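Local coordinates for Ddb_g0293866 (Dictyostelium discoideum, PDB 5LW6), which binds ADP-ribose through the macrodomain described here, part of a longer protein that probably senses DNA damage and recognises poly-ADP-ribose, at residues A[96-101]-A[125-130]; A[59-64]-A[215-220]; A[76-81]-A[115-120]. All coordinates share one frame; numbering follows the deposited sequence.

Contact 1: A[96-101]-A[125-130]; sequences LKMMVE and FEIIKI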
ATOM      1  N   LEU A  96      -8.988   6.200  -2.524  1.00 11.94           N
ATOM      2  CA  LEU A  96      -8.178   4.962  -2.517  1.00 11.16           C
ATOM      3  C   LEU A  96      -8.021   4.488  -3.944  1.00 11.69           C
ATOM      4  O   LEU A  96      -9.041   4.372  -4.694  1.00 12.53           O
ATOM      5  CB  LEU A  96      -8.832   3.867  -1.663  1.00 11.23           C
ATOM      6  CG  LEU A  96      -9.030   4.120  -0.173  1.00 11.28           C
ATOM      7  CD1 LEU A  96      -9.644   2.916   0.516  1.00 12.19           C
ATOM      8  CD2 LEU A  96      -7.758   4.544   0.485  1.00 11.53           C
ATOM      9  N   LYS A  97      -6.788   4.301  -4.380  1.00 10.42           N
ATOM     10  CA  LYS A  97      -6.494   3.818  -5.713  1.00 11.22           C
ATOM     11  C   LYS A  97      -5.637   2.631  -5.594  1.00 12.34           C
ATOM     12  O   LYS A  97      -4.468   2.725  -5.194  1.00 12.13           O
ATOM     13  CB  LYS A  97      -5.817   4.883  -6.584  1.00 13.42           C
ATOM     14  CG  LYS A  97      -6.711   6.124  -6.697  1.00 14.60           C
ATOM     15  CD  LYS A  97      -6.301   7.040  -7.841  1.00 17.94           C
ATOM     16  CE  LYS A  97      -7.248   8.249  -7.939  1.00 23.24           C
ATOM     17  NZ  LYS A  97      -6.699   9.171  -8.966  1.00 27.32           N
HETATM   18  N   MSE A  98      -6.181   1.492  -5.973  1.00 11.99           N
HETATM   19  CA  MSE A  98      -5.432   0.261  -5.824  1.00 11.63           C
HETATM   20  C   MSE A  98      -4.871  -0.095  -7.169  1.00 13.65           C
HETATM   21  O   MSE A  98      -5.560  -0.262  -8.157  1.00 12.29           O
HETATM   22  CB  MSE A  98      -6.231  -0.876  -5.281  1.00 12.15           C
HETATM   23  CG  MSE A  98      -5.407  -2.114  -5.028  1.00 12.96           C
HETATM   24 SE   MSE A  98      -6.468  -3.555  -4.182  1.00 22.49          SE
HETATM   25  CE  MSE A  98      -7.257  -4.073  -5.750  1.00 12.20           C
HETATM   26  N   MSE A  99      -3.577  -0.302  -7.220  1.00 11.76           N
HETATM   27  CA  MSE A  99      -2.876  -0.544  -8.457  1.00 13.20           C
HETATM   28  C   MSE A  99      -2.743  -2.039  -8.641  1.00 12.33           C
HETATM   29  O   MSE A  99      -2.158  -2.713  -7.833  1.00 12.91           O
HETATM   30  CB  MSE A  99      -1.459   0.082  -8.364  1.00 14.54           C
HETATM   31  CG  MSE A  99      -1.604   1.597  -8.116  1.00 17.10           C
HETATM   32 SE   MSE A  99       0.108   2.519  -7.917  1.00 22.28          SE
HETATM   33  CE  MSE A  99       0.561   1.895  -6.046  1.00 17.16           C
ATOM     34  N   VAL A 100      -3.240  -2.564  -9.731  1.00 12.07           N
ATOM     35  CA  VAL A 100      -3.245  -3.980 -10.034  1.00 11.62           C
ATOM     36  C   VAL A 100      -2.451  -4.257 -11.330  1.00 11.80           C
ATOM     37  O   VAL A 100      -2.690  -3.629 -12.373  1.00 13.73           O
ATOM     38  CB  VAL A 100      -4.713  -4.529 -10.146  1.00 11.87           C
ATOM     39  CG1 VAL A 100      -4.727  -5.971 -10.581  1.00 12.40           C
ATOM     40  CG2 VAL A 100      -5.522  -4.274  -8.877  1.00 12.33           C
ATOM     41  N   GLU A 101      -1.510  -5.199 -11.283  1.00 12.42           N
ATOM     42  CA  GLU A 101      -0.728  -5.488 -12.470  1.00 15.03           C
ATOM     43  C   GLU A 101      -1.616  -6.155 -13.528  1.00 14.39           C
ATOM     44  O   GLU A 101      -2.591  -6.866 -13.224  1.00 13.75           O
ATOM     45  CB  GLU A 101       0.512  -6.286 -12.109  1.00 18.01           C
ATOM     46  CG  GLU A 101       1.511  -5.462 -11.280  1.00 20.13           C
ATOM     47  CD  GLU A 101       2.732  -6.259 -10.820  1.00 25.43           C
ATOM     48  OE1 GLU A 101       2.986  -7.346 -11.403  1.00 24.85           O
ATOM     49  OE2 GLU A 101       3.388  -5.835  -9.821  1.00 24.54           O
ATOM     50  N   PHE A 125     -13.243   4.556  -4.128  1.00 13.54           N
ATOM     51  CA  PHE A 125     -12.292   3.476  -4.407  1.00 12.20           C
ATOM     52  C   PHE A 125     -12.209   3.169  -5.864  1.00 13.07           C
ATOM     53  O   PHE A 125     -13.261   3.012  -6.533  1.00 11.64           O
ATOM     54  CB  PHE A 125     -12.728   2.228  -3.686  1.00 11.94           C
ATOM     55  CG  PHE A 125     -11.892   1.047  -3.996  1.00 12.13           C
ATOM     56  CD1 PHE A 125     -10.523   1.070  -3.802  1.00 12.22           C
ATOM     57  CD2 PHE A 125     -12.478  -0.093  -4.522  1.00 12.54           C
ATOM     58  CE1 PHE A 125      -9.771  -0.058  -4.122  1.00 13.34           C
ATOM     59  CE2 PHE A 125     -11.753  -1.213  -4.808  1.00 13.60           C
ATOM     60  CZ  PHE A 125     -10.379  -1.176  -4.627  1.00 14.06           C
ATOM     61  N   GLU A 126     -10.995   3.183  -6.412  1.00 11.64           N
ATOM     62  CA  GLU A 126     -10.787   2.794  -7.818  1.00 13.79           C
ATOM     63  C   GLU A 126      -9.674   1.792  -7.941  1.00 13.67           C
ATOM     64  O   GLU A 126      -8.730   1.789  -7.121  1.00 11.74           O
ATOM     65  CB  GLU A 126     -10.327   3.990  -8.649  1.00 18.26           C
ATOM     66  CG  GLU A 126     -11.324   5.109  -8.650  1.00 22.94           C
ATOM     67  CD  GLU A 126     -10.896   6.316  -9.496  1.00 33.47           C
ATOM     68  OE1 GLU A 126      -9.692   6.394  -9.928  1.00 31.78           O
ATOM     69  OE2 GLU A 126     -11.806   7.192  -9.711  1.00 42.45           O
ATOM     70  N   ILE A 127      -9.791   0.943  -8.953  1.00 13.90           N
ATOM     71  CA  ILE A 127      -8.694   0.011  -9.318  1.00 13.45           C
ATOM     72  C   ILE A 127      -8.086   0.498 -10.566  1.00 14.68           C
ATOM     73  O   ILE A 127      -8.800   0.762 -11.542  1.00 15.63           O
ATOM     74  CB  ILE A 127      -9.236  -1.426  -9.485  1.00 14.77           C
ATOM     75  CG1 ILE A 127      -9.640  -1.984  -8.124  1.00 15.96           C
ATOM     76  CG2 ILE A 127      -8.219  -2.307 -10.156  1.00 15.00           C
ATOM     77  CD1 ILE A 127     -10.235  -3.364  -8.109  1.00 16.43           C
ATOM     78  N   ILE A 128      -6.775   0.606 -10.605  1.00 13.97           N
ATOM     79  CA  ILE A 128      -6.021   1.151 -11.729  1.00 16.20           C
ATOM     80  C   ILE A 128      -5.107   0.041 -12.209  1.00 15.54           C
ATOM     81  O   ILE A 128      -4.352  -0.522 -11.396  1.00 14.80           O
ATOM     82  CB  ILE A 128      -5.073   2.273 -11.261  1.00 17.76           C
ATOM     83  CG1 ILE A 128      -5.876   3.353 -10.548  1.00 22.48           C
ATOM     84  CG2 ILE A 128      -4.199   2.841 -12.388  1.00 19.20           C
ATOM     85  CD1 ILE A 128      -7.018   3.898 -11.353  1.00 21.99           C
ATOM     86  N   LYS A 129      -5.189  -0.283 -13.493  1.00 15.27           N
ATOM     87  CA  LYS A 129      -4.358  -1.322 -14.103  1.00 16.64           C
ATOM     88  C   LYS A 129      -3.012  -0.733 -14.448  1.00 16.31           C
ATOM     89  O   LYS A 129      -2.981   0.352 -15.038  1.00 17.46           O
ATOM     90  CB  LYS A 129      -5.061  -1.818 -15.380  1.00 18.47           C
ATOM     91  CG  LYS A 129      -4.330  -2.966 -16.081  1.00 24.60           C
ATOM     92  CD  LYS A 129      -5.108  -3.551 -17.259  1.00 30.54           C
ATOM     93  CE  LYS A 129      -5.220  -2.599 -18.428  1.00 36.00           C
ATOM     94  NZ  LYS A 129      -6.056  -3.250 -19.479  1.00 39.42           N
ATOM     95  N   ILE A 130      -1.917  -1.357 -14.023  1.00 14.81           N
ATOM     96  CA  ILE A 130      -0.587  -0.936 -14.399  1.00 16.09           C
ATOM     97  C   ILE A 130       0.104  -2.098 -15.105  1.00 17.19           C
ATOM     98  O   ILE A 130      -0.227  -3.266 -14.854  1.00 15.45           O
ATOM     99  CB  ILE A 130       0.207  -0.406 -13.161  1.00 16.44           C
ATOM    100  CG1 ILE A 130       0.389  -1.496 -12.080  1.00 16.11           C
ATOM    101  CG2 ILE A 130      -0.519   0.831 -12.601  1.00 16.28           C
ATOM    102  CD1 ILE A 130       1.511  -1.253 -11.095  1.00 17.79           C
TER
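Met98 and Ile127 lie alongside each other and point the same way from neighbouring parallel strands, the two strands of a beta-alpha-beta unit joined through helix 107-116 at the edge of the macrodomain sheet. The selenomethionine CG stands anti to the backbone N (chi1 -175°), and the chain then bends at its last torsion, laying CE 3.9 Å from Ile127 CD1. Met98 CB meets the rim of the Phe125 ring close to its plane, at CE1. Ile127 also serves Val100, across which it runs at a slant, with CG2 3.6 Å from Val100 CG2. Helices 70-87 and 107-116 cover the face carrying Met98, Val100, Phe125 and Ile127. On the other face Lys97 and Glu126 run side by side, yet Lys97 NZ stops 4.2 Å from Glu126 OE1, beyond a salt bridge, and is hydrogen-bonded to Leu141 O. The backbones pair residue for residue, Leu96 with Phe125 through Glu101 with Ile130, while the short strand axes are twisted 34° against each other. Five N-H...O bonds form the ladder. Met98 is held at N and O: its N reaches Glu126 O at 2.8 Å, and Ile128 N approaches Met98 O at 2.9 Å, tilted 27° out of the carbonyl plane.

Contact 2: A[59-64]-A[215-220]; sequences PFISTS and ILVLGV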
ATOM      1  N   PRO A  59      -0.598  -0.909  -3.718  1.00  9.84           N
ATOM      2  CA  PRO A  59      -0.675  -2.118  -4.481  1.00 10.85           C
ATOM      3  C   PRO A  59      -1.725  -3.121  -3.943  1.00 10.32           C
ATOM      4  O   PRO A  59      -2.235  -2.963  -2.840  1.00 10.09           O
ATOM      5  CB  PRO A  59       0.769  -2.650  -4.364  1.00 11.97           C
ATOM      6  CG  PRO A  59       1.119  -2.327  -2.981  1.00 12.09           C
ATOM      7  CD  PRO A  59       0.527  -0.929  -2.760  1.00 10.87           C
ATOM      8  N   PHE A  60      -2.077  -4.096  -4.795  1.00 11.62           N
ATOM      9  CA  PHE A  60      -2.901  -5.248  -4.426  1.00 11.47           C
ATOM     10  C   PHE A  60      -1.972  -6.187  -3.663  1.00 12.51           C
ATOM     11  O   PHE A  60      -1.239  -7.015  -4.237  1.00 11.41           O
ATOM     12  CB  PHE A  60      -3.472  -5.824  -5.705  1.00 11.72           C
ATOM     13  CG  PHE A  60      -4.473  -6.927  -5.550  1.00 11.04           C
ATOM     14  CD1 PHE A  60      -5.129  -7.164  -4.360  1.00 10.98           C
ATOM     15  CD2 PHE A  60      -4.867  -7.686  -6.704  1.00 10.95           C
ATOM     16  CE1 PHE A  60      -6.112  -8.125  -4.252  1.00 10.48           C
ATOM     17  CE2 PHE A  60      -5.852  -8.691  -6.573  1.00 11.09           C
ATOM     18  CZ  PHE A  60      -6.452  -8.920  -5.353  1.00 11.06           C
ATOM     19  N   ILE A  61      -1.941  -5.967  -2.354  1.00 11.83           N
ATOM     20  CA  ILE A  61      -0.823  -6.428  -1.531  1.00 12.23           C
ATOM     21  C   ILE A  61      -0.579  -7.919  -1.697  1.00 13.36           C
ATOM     22  O   ILE A  61      -1.525  -8.706  -1.609  1.00 12.19           O
ATOM     23  CB  ILE A  61      -1.031  -6.023  -0.054  1.00 12.18           C
ATOM     24  CG1 ILE A  61      -1.363  -4.501   0.042  1.00 12.24           C
ATOM     25  CG2 ILE A  61       0.100  -6.565   0.798  1.00 12.39           C
ATOM     26  CD1 ILE A  61      -1.577  -4.071   1.482  1.00 12.05           C
ATOM     27  N   SER A  62       0.682  -8.240  -1.998  1.00 13.43           N
ATOM     28  CA  SER A  62       1.262  -9.621  -2.044  1.00 13.42           C
ATOM     29  C   SER A  62       0.866 -10.433  -3.263  1.00 14.70           C
ATOM     30  O   SER A  62       1.235 -11.593  -3.351  1.00 17.29           O
ATOM     31  CB  SER A  62       0.911 -10.376  -0.774  1.00 16.53           C
ATOM     32  OG  SER A  62       1.601  -9.743   0.301  1.00 15.68           O
ATOM     33  N   THR A  63       0.142  -9.862  -4.206  1.00 13.57           N
ATOM     34  CA  THR A  63      -0.411 -10.644  -5.291  1.00 15.21           C
ATOM     35  C   THR A  63       0.497 -10.864  -6.444  1.00 22.84           C
ATOM     36  O   THR A  63       0.238 -11.726  -7.293  1.00 26.89           O
ATOM     37  CB  THR A  63      -1.712 -10.071  -5.873  1.00 15.32           C
ATOM     38  OG1 THR A  63      -1.539  -8.770  -6.375  1.00 14.84           O
ATOM     39  CG2 THR A  63      -2.783 -10.058  -4.804  1.00 16.02           C
ATOM     40  N   SER A  64       1.513 -10.121  -6.619  1.00 22.23           N
ATOM     41  CA  SER A  64       2.162 -10.567  -7.908  1.00 25.51           C
ATOM     42  C   SER A  64       3.417 -11.341  -7.600  1.00 20.83           C
ATOM     43  O   SER A  64       3.361 -12.582  -7.350  1.00 22.32           O
ATOM     44  CB  SER A  64       2.336  -9.414  -8.870  1.00 25.10           C
ATOM     45  OG  SER A  64       2.552  -8.237  -8.121  1.00 33.98           O
ATOM     46  N   ILE A 215       5.083   4.896   1.717  1.00 10.30           N
ATOM     47  CA  ILE A 215       4.843   3.936   2.774  1.00 10.13           C
ATOM     48  C   ILE A 215       5.345   2.575   2.283  1.00 10.55           C
ATOM     49  O   ILE A 215       4.941   2.044   1.236  1.00  9.86           O
ATOM     50  CB  ILE A 215       3.324   3.825   3.084  1.00 10.43           C
ATOM     51  CG1 ILE A 215       2.711   5.163   3.461  1.00 11.37           C
ATOM     52  CG2 ILE A 215       3.068   2.717   4.110  1.00 10.78           C
ATOM     53  CD1 ILE A 215       1.184   5.154   3.544  1.00 12.67           C
ATOM     54  N   LEU A 216       6.262   1.986   3.048  1.00 10.01           N
ATOM     55  CA  LEU A 216       6.778   0.706   2.707  1.00 11.01           C
ATOM     56  C   LEU A 216       5.893  -0.313   3.425  1.00 10.43           C
ATOM     57  O   LEU A 216       5.710  -0.224   4.607  1.00 10.90           O
ATOM     58  CB  LEU A 216       8.212   0.620   3.287  1.00 13.29           C
ATOM     59  CG  LEU A 216       9.202   1.660   2.753  1.00 14.72           C
ATOM     60  CD1 LEU A 216      10.585   1.306   3.249  1.00 15.56           C
ATOM     61  CD2 LEU A 216       9.324   1.680   1.264  1.00 15.41           C
ATOM     62  N   VAL A 217       5.381  -1.283   2.683  1.00 11.62           N
ATOM     63  CA  VAL A 217       4.325  -2.173   3.165  1.00 12.21           C
ATOM     64  C   VAL A 217       4.918  -3.577   3.219  1.00 11.60           C
ATOM     65  O   VAL A 217       5.329  -4.080   2.208  1.00 11.89           O
ATOM     66  CB  VAL A 217       3.173  -2.162   2.114  1.00 12.89           C
ATOM     67  CG1 VAL A 217       2.130  -3.179   2.479  1.00 14.52           C
ATOM     68  CG2 VAL A 217       2.563  -0.765   2.015  1.00 13.61           C
ATOM     69  N   LEU A 218       4.957  -4.216   4.373  1.00 12.21           N
ATOM     70  CA  LEU A 218       5.586  -5.514   4.500  1.00 12.22           C
ATOM     71  C   LEU A 218       4.464  -6.601   4.508  1.00 13.43           C
ATOM     72  O   LEU A 218       4.015  -7.082   5.547  1.00 13.78           O
ATOM     73  CB  LEU A 218       6.473  -5.550   5.756  1.00 13.41           C
ATOM     74  CG  LEU A 218       7.884  -5.047   5.498  1.00 16.37           C
ATOM     75  CD1 LEU A 218       7.924  -3.592   5.144  1.00 18.32           C
ATOM     76  CD2 LEU A 218       8.711  -5.295   6.734  1.00 16.44           C
ATOM     77  N   GLY A 219       3.953  -6.905   3.323  1.00 13.76           N
ATOM     78  CA  GLY A 219       2.928  -7.912   3.172  1.00 13.11           C
ATOM     79  C   GLY A 219       3.599  -9.297   3.258  1.00 14.44           C
ATOM     80  O   GLY A 219       4.821  -9.420   3.278  1.00 15.94           O
ATOM     81  N   VAL A 220       2.766 -10.312   3.202  1.00 14.11           N
ATOM     82  CA  VAL A 220       3.151 -11.683   3.350  1.00 14.58           C
ATOM     83  C   VAL A 220       3.680 -12.203   2.012  1.00 14.84           C
ATOM     84  O   VAL A 220       3.048 -12.075   0.988  1.00 14.78           O
ATOM     85  CB  VAL A 220       1.942 -12.499   3.817  1.00 14.86           C
ATOM     86  CG1 VAL A 220       2.250 -13.973   3.797  1.00 15.52           C
ATOM     87  CG2 VAL A 220       1.485 -12.047   5.184  1.00 15.43           C
TER
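Ser62 OG donates to Val220 O at 2.8 Å, the single hydrogen bond between 59-64 and 215-220. The hydroxyl arrives from the flank of the carbonyl, with a C=O...OG angle of 124° and a tilt of 32° from its plane. Beside this bond the contact is apolar: Ile61 CD1 meets Val217 CG1 at 3.9 Å, the two side chains crossing at about a right angle, and Ile61 CG2 rests 3.9 Å from Gly219 CA. A CB on Gly219 would run into both Ile61 CG2 and Ser62 OG, so the lack of a side chain lets the loop come this close.

The next shell sets the loop's shape. A type II beta turn spans Phe60 to Thr63 and places Ser62 at positive phi (75°). Phe60 O accepts from both Thr63 N and Thr63 OG1, while Thr63 CG2 sits 3.5 Å above the centre of the Phe60 ring. Farther out, Glu149 OE2 takes the backbone N of Ser62 and Tyr245 OH is hydrogen-bonded to that of Ile61; Leu241 of helix 237-253 packs on the side chains of Ile61 and Ser62. Replacing Ser62 by an alanine removes the hydroxyl, which is likely to leave the buried Val220 O without this donor. Both loops follow the C-terminal ends of parallel strands, where macrodomains generally form their ADP-ribose cleft. With all five touching residues buried, the chemistry implies that one directed polar bond links the loops, with close apolar packing beside it, while outside partners hold the 59-64 side.

Contact 3: A[76-81]-A[115-120]; sequences ISANAI and KHFNDK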
ATOM      1  N   ILE A  76      -9.709 -10.671   1.236  1.00 10.71           N
ATOM      2  CA  ILE A  76      -9.140  -9.902   2.343  1.00 11.02           C
ATOM      3  C   ILE A  76      -9.067  -8.419   1.966  1.00 10.46           C
ATOM      4  O   ILE A  76      -9.521  -7.591   2.721  1.00 10.78           O
ATOM      5  CB  ILE A  76      -7.769 -10.433   2.728  1.00 11.85           C
ATOM      6  CG1 ILE A  76      -7.908 -11.748   3.447  1.00 12.91           C
ATOM      7  CG2 ILE A  76      -6.986  -9.452   3.618  1.00 13.72           C
ATOM      8  CD1 ILE A  76      -6.637 -12.538   3.442  1.00 13.46           C
ATOM      9  N   SER A  77      -8.538  -8.109   0.787  1.00 10.92           N
ATOM     10  CA  SER A  77      -8.400  -6.784   0.296  1.00 11.95           C
ATOM     11  C   SER A  77      -9.784  -6.108   0.266  1.00 10.94           C
ATOM     12  O   SER A  77      -9.988  -4.994   0.769  1.00  9.07           O
ATOM     13  CB  SER A  77      -7.878  -6.861  -1.200  1.00 13.68           C
ATOM     14  OG  SER A  77      -7.734  -5.582  -1.678  1.00 18.58           O
ATOM     15  N   ALA A  78     -10.736  -6.752  -0.400  1.00 10.31           N
ATOM     16  CA  ALA A  78     -12.071  -6.137  -0.598  1.00  9.82           C
ATOM     17  C   ALA A  78     -12.740  -5.886   0.741  1.00 10.09           C
ATOM     18  O   ALA A  78     -13.350  -4.844   0.973  1.00  8.97           O
ATOM     19  CB  ALA A  78     -12.991  -7.011  -1.430  1.00 10.08           C
ATOM     20  N   ASN A  79     -12.663  -6.886   1.617  1.00  9.59           N
ATOM     21  CA  ASN A  79     -13.276  -6.752   2.894  1.00  9.89           C
ATOM     22  C   ASN A  79     -12.612  -5.628   3.745  1.00  8.61           C
ATOM     23  O   ASN A  79     -13.304  -4.868   4.425  1.00  8.39           O
ATOM     24  CB  ASN A  79     -13.334  -8.119   3.626  1.00  9.47           C
ATOM     25  CG  ASN A  79     -14.554  -8.994   3.169  1.00 11.37           C
ATOM     26  OD1 ASN A  79     -14.538 -10.220   3.353  1.00 16.53           O
ATOM     27  ND2 ASN A  79     -15.594  -8.388   2.575  1.00  9.74           N
ATOM     28  N   ALA A  80     -11.281  -5.524   3.742  1.00  8.97           N
ATOM     29  CA  ALA A  80     -10.580  -4.552   4.520  1.00  9.25           C
ATOM     30  C   ALA A  80     -10.922  -3.141   3.987  1.00  8.96           C
ATOM     31  O   ALA A  80     -11.112  -2.187   4.752  1.00  8.69           O
ATOM     32  CB  ALA A  80      -9.082  -4.773   4.472  1.00 10.22           C
ATOM     33  N   ILE A  81     -11.008  -3.030   2.662  1.00  8.93           N
ATOM     34  CA  ILE A  81     -11.259  -1.764   2.023  1.00  8.72           C
ATOM     35  C   ILE A  81     -12.662  -1.292   2.406  1.00 10.61           C
ATOM     36  O   ILE A  81     -12.892  -0.113   2.732  1.00  9.53           O
ATOM     37  CB  ILE A  81     -11.074  -1.836   0.472  1.00  9.86           C
ATOM     38  CG1 ILE A  81      -9.543  -1.869   0.137  1.00 11.35           C
ATOM     39  CG2 ILE A  81     -11.700  -0.625  -0.261  1.00 10.50           C
ATOM     40  CD1 ILE A  81      -9.207  -2.400  -1.249  1.00 13.02           C
ATOM     41  N   LYS A 115     -18.825  -8.154  -5.700  1.00 16.27           N
ATOM     42  CA  LYS A 115     -19.575  -9.065  -4.877  1.00 16.98           C
ATOM     43  C   LYS A 115     -19.336  -8.772  -3.397  1.00 17.88           C
ATOM     44  O   LYS A 115     -20.284  -8.685  -2.619  1.00 17.41           O
ATOM     45  CB  LYS A 115     -19.188 -10.494  -5.243  1.00 21.28           C
ATOM     46  CG  LYS A 115     -19.750 -11.574  -4.367  1.00 27.69           C
ATOM     47  CD  LYS A 115     -19.041 -12.942  -4.583  1.00 34.35           C
ATOM     48  CE  LYS A 115     -19.872 -14.089  -3.953  1.00 43.67           C
ATOM     49  NZ  LYS A 115     -19.280 -15.478  -3.828  1.00 45.79           N
ATOM     50  N   HIS A 116     -18.087  -8.528  -3.021  1.00 14.93           N
ATOM     51  CA  HIS A 116     -17.776  -8.153  -1.639  1.00 18.10           C
ATOM     52  C   HIS A 116     -18.294  -6.813  -1.214  1.00 17.71           C
ATOM     53  O   HIS A 116     -18.425  -6.562  -0.058  1.00 18.06           O
ATOM     54  CB  HIS A 116     -16.237  -8.243  -1.409  1.00 18.36           C
ATOM     55  CG  HIS A 116     -15.761  -9.646  -1.366  1.00 19.99           C
ATOM     56  ND1 HIS A 116     -15.260 -10.325  -2.462  1.00 21.49           N
ATOM     57  CD2 HIS A 116     -15.784 -10.541  -0.352  1.00 20.60           C
ATOM     58  CE1 HIS A 116     -15.008 -11.580  -2.123  1.00 21.48           C
ATOM     59  NE2 HIS A 116     -15.336 -11.730  -0.864  1.00 20.59           N
ATOM     60  N   PHE A 117     -18.599  -5.910  -2.162  1.00 15.60           N
ATOM     61  CA  PHE A 117     -19.119  -4.642  -1.872  1.00 14.91           C
ATOM     62  C   PHE A 117     -20.639  -4.618  -1.961  1.00 16.37           C
ATOM     63  O   PHE A 117     -21.228  -3.555  -1.873  1.00 15.61           O
ATOM     64  CB  PHE A 117     -18.596  -3.579  -2.860  1.00 14.81           C
ATOM     65  CG  PHE A 117     -17.110  -3.388  -2.858  1.00 13.49           C
ATOM     66  CD1 PHE A 117     -16.372  -3.620  -1.676  1.00 13.39           C
ATOM     67  CD2 PHE A 117     -16.464  -2.921  -4.003  1.00 14.24           C
ATOM     68  CE1 PHE A 117     -15.017  -3.435  -1.681  1.00 14.89           C
ATOM     69  CE2 PHE A 117     -15.095  -2.719  -4.017  1.00 15.64           C
ATOM     70  CZ  PHE A 117     -14.367  -2.978  -2.821  1.00 13.89           C
ATOM     71  N   ASN A 118     -21.263  -5.772  -2.158  1.00 18.07           N
ATOM     72  CA  ASN A 118     -22.700  -5.882  -2.140  1.00 22.27           C
ATOM     73  C   ASN A 118     -23.364  -5.016  -3.176  1.00 19.94           C
ATOM     74  O   ASN A 118     -24.417  -4.403  -2.926  1.00 18.14           O
ATOM     75  CB  ASN A 118     -23.233  -5.589  -0.727  1.00 25.67           C
ATOM     76  CG  ASN A 118     -22.593  -6.481   0.320  1.00 31.62           C
ATOM     77  OD1 ASN A 118     -21.909  -6.027   1.241  1.00 28.57           O
ATOM     78  ND2 ASN A 118     -22.782  -7.778   0.150  1.00 34.27           N
ATOM     79  N   ASP A 119     -22.710  -4.933  -4.340  1.00 21.78           N
ATOM     80  CA  ASP A 119     -23.122  -4.052  -5.460  1.00 22.18           C
ATOM     81  C   ASP A 119     -23.216  -2.569  -5.141  1.00 20.37           C
ATOM     82  O   ASP A 119     -23.968  -1.842  -5.803  1.00 21.44           O
ATOM     83  CB  ASP A 119     -24.437  -4.563  -6.167  1.00 25.40           C
ATOM     84  CG  ASP A 119     -24.184  -5.761  -7.083  1.00 29.27           C
ATOM     85  OD1 ASP A 119     -23.261  -5.684  -7.921  1.00 26.23           O
ATOM     86  OD2 ASP A 119     -24.864  -6.828  -6.930  1.00 32.47           O
ATOM     87  N   LYS A 120     -22.457  -2.110  -4.140  1.00 17.86           N
ATOM     88  CA  LYS A 120     -22.450  -0.713  -3.753  1.00 18.39           C
ATOM     89  C   LYS A 120     -20.985  -0.324  -3.702  1.00 16.59           C
ATOM     90  O   LYS A 120     -20.424  -0.056  -2.681  1.00 19.91           O
ATOM     91  CB  LYS A 120     -23.164  -0.454  -2.443  1.00 20.57           C
ATOM     92  CG  LYS A 120     -24.699  -0.667  -2.506  1.00 23.51           C
ATOM     93  CD  LYS A 120     -25.339  -0.690  -1.146  1.00 27.89           C
ATOM     94  CE  LYS A 120     -25.036  -1.997  -0.458  1.00 31.15           C
ATOM     95  NZ  LYS A 120     -25.654  -2.019   0.880  1.00 35.27           N
TER
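His116, at the end of helix 107-116, faces Ala78 and Asn79 on helix 70-87, and its side chain can be followed outward from the backbone. Its CB comes first, 3.5 Å from Ala78 CB, where the two backbones are also nearest (6.1 Å between the CA atoms). CG stands anti to the carbonyl carbon (chi1 -72°) and remains 3.8 Å from the same methyl. There the ring divides: ND1, on one branch, is still near Ala78 CB but gives its polar contact to its own helix, in a hydrogen bond with Ser112 O. CD2, on the other branch, lies 3.6 Å from Asn79 ND2 and a little farther from OD1. CE1 and NE2 extend past both residues, and the side chain also touches Glu75. The Asn79 amide and the imidazole cross nearly at right angles, their planes 82° apart, and they meet by packing alone.

Phe117 completes the contact from just beyond the helix. Its ring presents an edge to the backbone of helix 70-87, with Ala78 O 3.4 Å from CE1 and near the plane of the ring; CE1 is also 4.1 Å from Ala78 CB. At the tip of the ring, CZ lies 4.4 Å from Ile81 CG2. Outside the segments, Trp121 meets the Phe117 ring edge-to-face. A Schellman motif ends helix 107-116 with Asn118 at positive phi as its C-prime residue, and a type I' turn from Phe117 to Lys120 then redirects the chain toward strand 125-130.

The two helices are joined by van der Waals packing, with the small Ala78 allowing close approach. The aromatic C-H edge directed at Ala78 O is consistent with a weak electrostatic attraction, whereas the hydrogen bond of His116 stays within its own helix.

Overall arrangement
The three contacts belong to one macrodomain, contact 2 nearest its centre (about 6 Å between centres) and contact 3 farthest out (about 17 Å). Contacts 1 and 2, centres about 13 Å apart, meet where strand 55-59 lies beside 95-101: Met98 SE is 3.9 Å from Phe60 CD1, and a probable but weak hydrogen bond spans 3.1 Å between Glu101 OE2 and Ser64 OG. Contact 3, about 14 Å from contact 1 between centres, lies in the helical layer over the 125-130 edge, with Phe117 CZ 3.7 Å from Phe125 CE2. Phe60 CE1 and Ser77 CB, 3.7 Å apart, bridge contacts 2 and 3. Contact 2 probably lies nearest the ADP-ribose cleft, judging by other macrodomains.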